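Local atomic coordinates of myosin-2 (Saccharomyces cerevisiae, PDB entry 6IXO), a protein that carries organelles, vesicles and other cargo along actin cables as a class V myosin, the part described here being its globular cargo-binding tail domain. Residues Glu11-Leu16 / Met65-Leu70; Lys173-Val178 / Ala239-Glu244. All blocks are in the same frame, centred on the assembly; numbering follows the deposited sequence.

Contact 1 of 2, residues Glu11-Leu16 / Met65-Leu70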
loop_
_atom_site.group_PDB
_atom_site.type_symbol
_atom_site.label_atom_id
_atom_site.label_comp_id
_atom_site.label_asym_id
_atom_site.label_seq_id
_atom_site.Cartn_x
_atom_site.Cartn_y
_atom_site.Cartn_z
ATOM N N GLU A 11 -37.945 0.631 21.661
ATOM C CA GLU A 11 -38.220 2.059 21.679
ATOM C C GLU A 11 -36.940 2.859 21.918
ATOM O O GLU A 11 -36.682 3.824 21.218
ATOM C CB GLU A 11 -39.228 2.432 22.746
ATOM C CG GLU A 11 -39.533 3.923 22.769
ATOM C CD GLU A 11 -40.776 4.245 23.579
ATOM O OE1 GLU A 11 -41.261 3.345 24.304
ATOM O OE2 GLU A 11 -41.271 5.390 23.486
ATOM N N GLU A 12 -36.174 2.472 22.931
ATOM C CA GLU A 12 -34.944 3.203 23.256
ATOM C C GLU A 12 -33.983 3.151 22.077
ATOM O O GLU A 12 -33.357 4.165 21.749
ATOM C CB GLU A 12 -34.270 2.662 24.524
ATOM C CG GLU A 12 -32.993 3.450 24.897
ATOM C CD GLU A 12 -32.376 3.103 26.252
ATOM O OE1 GLU A 12 -32.749 2.091 26.899
ATOM O OE2 GLU A 12 -31.496 3.879 26.672
ATOM N N LEU A 13 -33.865 1.993 21.425
ATOM C CA LEU A 13 -32.965 1.873 20.271
ATOM C C LEU A 13 -33.380 2.851 19.194
ATOM O O LEU A 13 -32.559 3.554 18.608
ATOM C CB LEU A 13 -32.972 0.466 19.686
ATOM C CG LEU A 13 -31.872 -0.480 20.115
ATOM C CD1 LEU A 13 -32.209 -1.871 19.605
ATOM C CD2 LEU A 13 -30.479 0.019 19.589
ATOM N N TYR A 14 -34.691 2.891 18.959
ATOM C CA TYR A 14 -35.247 3.706 17.904
ATOM C C TYR A 14 -34.948 5.179 18.105
ATOM O O TYR A 14 -34.547 5.868 17.171
ATOM C CB TYR A 14 -36.771 3.506 17.821
ATOM C CG TYR A 14 -37.361 4.187 16.621
ATOM C CD1 TYR A 14 -37.809 5.504 16.693
ATOM C CD2 TYR A 14 -37.444 3.525 15.396
ATOM C CE1 TYR A 14 -38.336 6.140 15.586
ATOM C CE2 TYR A 14 -37.983 4.149 14.283
ATOM C CZ TYR A 14 -38.417 5.459 14.383
ATOM O OH TYR A 14 -38.944 6.089 13.282
ATOM N N ARG A 15 -35.166 5.672 19.316
ATOM C CA ARG A 15 -34.843 7.062 19.616
ATOM C C ARG A 15 -33.351 7.334 19.503
ATOM O O ARG A 15 -32.947 8.437 19.120
ATOM C CB ARG A 15 -35.315 7.438 21.014
ATOM C CG ARG A 15 -36.805 7.249 21.237
ATOM C CD ARG A 15 -37.622 7.927 20.136
ATOM N NE ARG A 15 -39.052 8.009 20.467
ATOM C CZ ARG A 15 -39.960 8.661 19.741
ATOM N NH1 ARG A 15 -39.594 9.295 18.629
ATOM N NH2 ARG A 15 -41.231 8.682 20.127
ATOM N N LEU A 16 -32.517 6.362 19.853
ATOM C CA LEU A 16 -31.052 6.604 19.693
ATOM C C LEU A 16 -30.696 6.724 18.222
ATOM O O LEU A 16 -29.869 7.542 17.827
ATOM C CB LEU A 16 -30.229 5.499 20.353
ATOM C CG LEU A 16 -30.278 5.555 21.888
ATOM C CD1 LEU A 16 -29.894 4.228 22.522
ATOM C CD2 LEU A 16 -29.389 6.694 22.434
ATOM N N MET A 65 -30.369 0.546 11.916
ATOM C CA MET A 65 -31.119 1.548 11.165
ATOM C C MET A 65 -31.977 0.893 10.078
ATOM O O MET A 65 -33.168 1.214 9.928
ATOM C CB MET A 65 -30.174 2.566 10.550
ATOM C CG MET A 65 -29.647 3.570 11.541
ATOM S SD MET A 65 -28.463 4.638 10.697
ATOM C CE MET A 65 -28.077 5.796 12.004
ATOM N N TRP A 66 -31.388 -0.041 9.331
ATOM C CA TRP A 66 -32.175 -0.752 8.320
ATOM C C TRP A 66 -33.312 -1.546 8.935
ATOM O O TRP A 66 -34.435 -1.485 8.447
ATOM C CB TRP A 66 -31.300 -1.680 7.499
ATOM C CG TRP A 66 -30.406 -0.934 6.607
ATOM C CD1 TRP A 66 -30.524 0.373 6.225
ATOM C CD2 TRP A 66 -29.228 -1.434 5.986
ATOM N NE1 TRP A 66 -29.492 0.709 5.396
ATOM C CE2 TRP A 66 -28.682 -0.383 5.229
ATOM C CE3 TRP A 66 -28.593 -2.676 5.984
ATOM C CZ2 TRP A 66 -27.535 -0.529 4.477
ATOM C CZ3 TRP A 66 -27.426 -2.819 5.253
ATOM C CH2 TRP A 66 -26.913 -1.749 4.500
ATOM N N ARG A 67 -33.013 -2.297 9.992
ATOM C CA ARG A 67 -34.027 -3.091 10.686
ATOM C C ARG A 67 -35.244 -2.260 11.094
ATOM O O ARG A 67 -36.392 -2.741 11.079
ATOM C CB ARG A 67 -33.394 -3.743 11.912
ATOM C CG ARG A 67 -34.369 -4.421 12.839
ATOM C CD ARG A 67 -33.743 -4.583 14.195
ATOM N NE ARG A 67 -34.716 -5.136 15.121
ATOM C CZ ARG A 67 -34.561 -5.171 16.435
ATOM N NH1 ARG A 67 -33.455 -4.676 16.985
ATOM N NH2 ARG A 67 -35.521 -5.700 17.192
ATOM N N PHE A 68 -35.012 -1.017 11.487
ATOM C CA PHE A 68 -36.108 -0.152 11.908
ATOM C C PHE A 68 -36.616 0.678 10.736
ATOM O O PHE A 68 -37.437 1.550 10.918
ATOM C CB PHE A 68 -35.664 0.762 13.052
ATOM C CG PHE A 68 -35.621 0.075 14.394
ATOM C CD1 PHE A 68 -36.790 -0.184 15.089
ATOM C CD2 PHE A 68 -34.408 -0.308 14.961
ATOM C CE1 PHE A 68 -36.769 -0.813 16.325
ATOM C CE2 PHE A 68 -34.376 -0.948 16.200
ATOM C CZ PHE A 68 -35.565 -1.193 16.885
ATOM N N GLY A 69 -36.118 0.396 9.534
ATOM C CA GLY A 69 -36.512 1.135 8.348
ATOM C C GLY A 69 -36.125 2.605 8.377
ATOM O O GLY A 69 -36.767 3.442 7.744
ATOM N N LEU A 70 -35.060 2.939 9.104
ATOM C CA LEU A 70 -34.582 4.318 9.110
ATOM C C LEU A 70 -33.633 4.489 7.935
ATOM O O LEU A 70 -32.436 4.782 8.102
ATOM C CB LEU A 70 -33.898 4.656 10.427
ATOM C CG LEU A 70 -34.794 4.590 11.669
ATOM C CD1 LEU A 70 -33.931 4.769 12.905
ATOM C CD2 LEU A 70 -35.862 5.665 11.610
#

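Contact 2 of 2, residues Lys173-Val178 / Ala239-Glu244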
loop_
_atom_site.group_PDB
_atom_site.type_symbol
_atom_site.label_atom_id
_atom_site.label_comp_id
_atom_site.label_asym_id
_atom_site.label_seq_id
_atom_site.Cartn_x
_atom_site.Cartn_y
_atom_site.Cartn_z
ATOM N N LYS A 173 13.492 8.948 0.986
ATOM C CA LYS A 173 14.500 8.169 1.707
ATOM C C LYS A 173 15.344 7.246 0.843
ATOM O O LYS A 173 16.529 7.064 1.136
ATOM C CB LYS A 173 13.834 7.340 2.794
ATOM C CG LYS A 173 13.009 8.221 3.710
ATOM C CD LYS A 173 12.373 7.506 4.861
ATOM C CE LYS A 173 11.627 8.519 5.736
ATOM N NZ LYS A 173 11.139 7.871 6.966
ATOM N N ALA A 174 14.748 6.661 -0.190
ATOM C CA ALA A 174 15.359 5.542 -0.899
ATOM C C ALA A 174 16.499 6.013 -1.766
ATOM O O ALA A 174 17.519 5.325 -1.978
ATOM C CB ALA A 174 14.300 4.818 -1.745
ATOM N N ILE A 175 16.342 7.209 -2.312
ATOM C CA ILE A 175 17.410 7.698 -3.164
ATOM C C ILE A 175 18.701 7.873 -2.384
ATOM O O ILE A 175 19.783 7.443 -2.810
ATOM C CB ILE A 175 16.982 9.042 -3.844
ATOM C CG1 ILE A 175 15.951 8.735 -4.939
ATOM C CG2 ILE A 175 18.200 9.740 -4.414
ATOM C CD1 ILE A 175 15.311 10.019 -5.561
ATOM N N ASN A 176 18.608 8.499 -1.224
ATOM C CA ASN A 176 19.822 8.664 -0.435
ATOM C C ASN A 176 20.326 7.285 0.062
ATOM O O ASN A 176 21.505 6.990 0.027
ATOM C CB ASN A 176 19.587 9.591 0.755
ATOM C CG ASN A 176 20.899 10.002 1.430
ATOM O OD1 ASN A 176 21.260 9.507 2.502
ATOM N ND2 ASN A 176 21.624 10.892 0.781
ATOM N N ALA A 177 19.398 6.454 0.530
ATOM C CA ALA A 177 19.784 5.155 1.099
ATOM C C ALA A 177 20.435 4.228 0.062
ATOM O O ALA A 177 21.463 3.601 0.330
ATOM C CB ALA A 177 18.545 4.482 1.701
ATOM N N VAL A 178 19.825 4.116 -1.113
ATOM C CA VAL A 178 20.317 3.182 -2.133
ATOM C C VAL A 178 21.517 3.746 -2.897
ATOM O O VAL A 178 22.521 3.075 -3.061
ATOM C CB VAL A 178 19.189 2.818 -3.116
ATOM C CG1 VAL A 178 19.693 2.000 -4.295
ATOM C CG2 VAL A 178 18.042 2.047 -2.365
ATOM N N ALA A 239 13.006 2.365 -10.290
ATOM C CA ALA A 239 12.946 3.402 -11.342
ATOM C C ALA A 239 13.629 4.667 -10.868
ATOM O O ALA A 239 14.535 5.194 -11.552
ATOM C CB ALA A 239 11.412 3.731 -11.742
ATOM N N ILE A 240 13.235 5.150 -9.683
ATOM C CA ILE A 240 13.696 6.486 -9.276
ATOM C C ILE A 240 15.191 6.426 -8.916
ATOM O O ILE A 240 15.921 7.390 -9.169
ATOM C CB ILE A 240 12.904 7.073 -8.063
ATOM C CG1 ILE A 240 13.130 6.245 -6.801
ATOM C CG2 ILE A 240 11.394 7.250 -8.423
ATOM C CD1 ILE A 240 12.459 6.892 -5.543
ATOM N N CYS A 241 15.651 5.309 -8.325
ATOM C CA CYS A 241 17.119 5.222 -8.031
ATOM C C CYS A 241 17.954 5.051 -9.304
ATOM O O CYS A 241 19.047 5.646 -9.437
ATOM C CB CYS A 241 17.421 4.063 -7.071
ATOM S SG CYS A 241 16.722 4.430 -5.426
ATOM N N PHE A 242 17.472 4.226 -10.228
ATOM C CA PHE A 242 18.156 4.074 -11.513
ATOM C C PHE A 242 18.322 5.437 -12.213
ATOM O O PHE A 242 19.403 5.782 -12.730
ATOM C CB PHE A 242 17.388 3.116 -12.442
ATOM C CG PHE A 242 18.039 2.968 -13.803
ATOM C CD1 PHE A 242 19.092 2.066 -13.990
ATOM C CD2 PHE A 242 17.635 3.778 -14.886
ATOM C CE1 PHE A 242 19.734 1.930 -15.258
ATOM C CE2 PHE A 242 18.274 3.661 -16.171
ATOM C CZ PHE A 242 19.330 2.728 -16.340
ATOM N N ASN A 243 17.237 6.198 -12.245
ATOM C CA ASN A 243 17.240 7.467 -12.934
ATOM C C ASN A 243 18.267 8.387 -12.300
ATOM O O ASN A 243 18.944 9.116 -12.999
ATOM C CB ASN A 243 15.856 8.113 -12.914
ATOM C CG ASN A 243 14.837 7.351 -13.788
ATOM O OD1 ASN A 243 15.211 6.499 -14.608
ATOM N ND2 ASN A 243 13.560 7.704 -13.651
ATOM N N GLU A 244 18.405 8.351 -10.983
ATOM C CA GLU A 244 19.422 9.202 -10.347
ATOM C C GLU A 244 20.803 8.717 -10.720
ATOM O O GLU A 244 21.710 9.524 -11.016
ATOM C CB GLU A 244 19.273 9.212 -8.821
ATOM C CG GLU A 244 18.005 9.974 -8.343
ATOM C CD GLU A 244 18.063 11.454 -8.673
ATOM O OE1 GLU A 244 19.174 12.055 -8.672
ATOM O OE2 GLU A 244 16.994 12.030 -8.955
#

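Contact 1 of 2, residues Glu11-Leu16 / Met65-Leu70
Tyr14 turns its ring edge toward the face of Phe68 in an offset edge-to-face pair, the ring centroids 5.9 Å apart and the planes inclined at 76°. At that edge Phe68 CD1 lies near the plane of the tyrosine, 3.8 Å from Tyr14 CD2. The guanidinium of Arg67 has one face over Phe68 CZ, while Arg67 NH1 meets Leu13 CD1 at 4.0 Å. Leu13 crosses the phenylalanine ring at about a right angle, Leu13 CB 4.0 Å from Phe68 CE2. With CG anti to the backbone nitrogen (chi1 -172°), the tyrosine ring is carried toward segment 65-70 and its far end meets Leu70, Tyr14 OH 3.5 Å from Leu70 CD2. An alanine in place of Tyr14 would lose the edge partner of Phe68 and is likely to leave Leu70 CD2 without the ring and hydroxyl it packs against. Phe68 and Leu70 belong to a Schellman ending of helix 53-67, in which Gly69, with positive phi, is the C-prime residue and Leu70 N bonds to Met65 O. Leu17 of helix 6-18 also touches both Phe68 and Leu70, and helix 403-415 packs here too, with Gln415 accepting a hydrogen bond from Arg67 NH1 and touching Leu13.

Contact 2 of 2, residues Lys173-Val178 / Ala239-Glu244
Cys241 meets helix 134-180 through its sulfur: chi1 of -68° sets SG beside its own backbone nitrogen, and from there Cys241 SG reaches Val178 CB at 3.7 Å. Ile175 has CG1 anti to its carbonyl carbon (chi1 -73°), a setting that carries CG1 and CD1 over to Ile240 and Glu244 although the CB itself does not point at helix 223-247. Ile175 and Ile240 cross at about a right angle, Ile175 CG1 lying 4.0 Å from Ile240 CD1.

Glu244 contributes its aliphatic part. Glu244 CG is 3.9 Å from Ile175 CD1 and equally near Ile175 CG2, so the methylene sits against both branches of the isoleucine. The contact is made chiefly by this CG methylene rather than by the carboxylate. The sulfur of Cys241 rests against several groups of segment 173-178. Besides its contact with the valine, Cys241 SG lies 3.7 Å from the carbonyl oxygen Ala174 O. It also comes within 4.0 Å of the backbone at Ile175, measured from Cys241 SG to Ile175 CA. The alanine oxygen already accepts the helical bond from Val178 N, and the approach of the sulfur is a packing contact.

The two backbones come nearest at Ile175 and Cys241, whose CA atoms are 5.5 Å apart, and the short helical segments cross at -55° with their axes 9.3 Å apart. Ala174 and Cys241 are among the small residues that face each other here. The result is a buried, mainly apolar helix-helix contact within the cargo-binding domain. Leu286 of helix 284-294 touches both Val178 and Cys241, while Ile205 of helix 202-218 packs on Ala174 and Ala177, placing the contact inside a larger helical bundle.

Overall arrangement
The two contacts are separate local packings in an elongated, helical domain. Their centres lie 56 Å apart, on opposite sides of the chain's centre, and their nearest atoms are about 39 Å from each other, so neither touches the other. Along the chain they follow in series: contact 1 ties helix 6-18 to the end of helix 53-67 before contact 2 joins helix 134-180 to helix 223-247. Contact 1 is the more peripheral, its centre about 38 Å from the chain's centre against about 19 Å for that of contact 2. Helix 134-180 links the two regions: Tyr140 and Leu143 pack on Trp66 of contact 1's second segment, and residues 173-178, near the helix's other end, form part of contact 2.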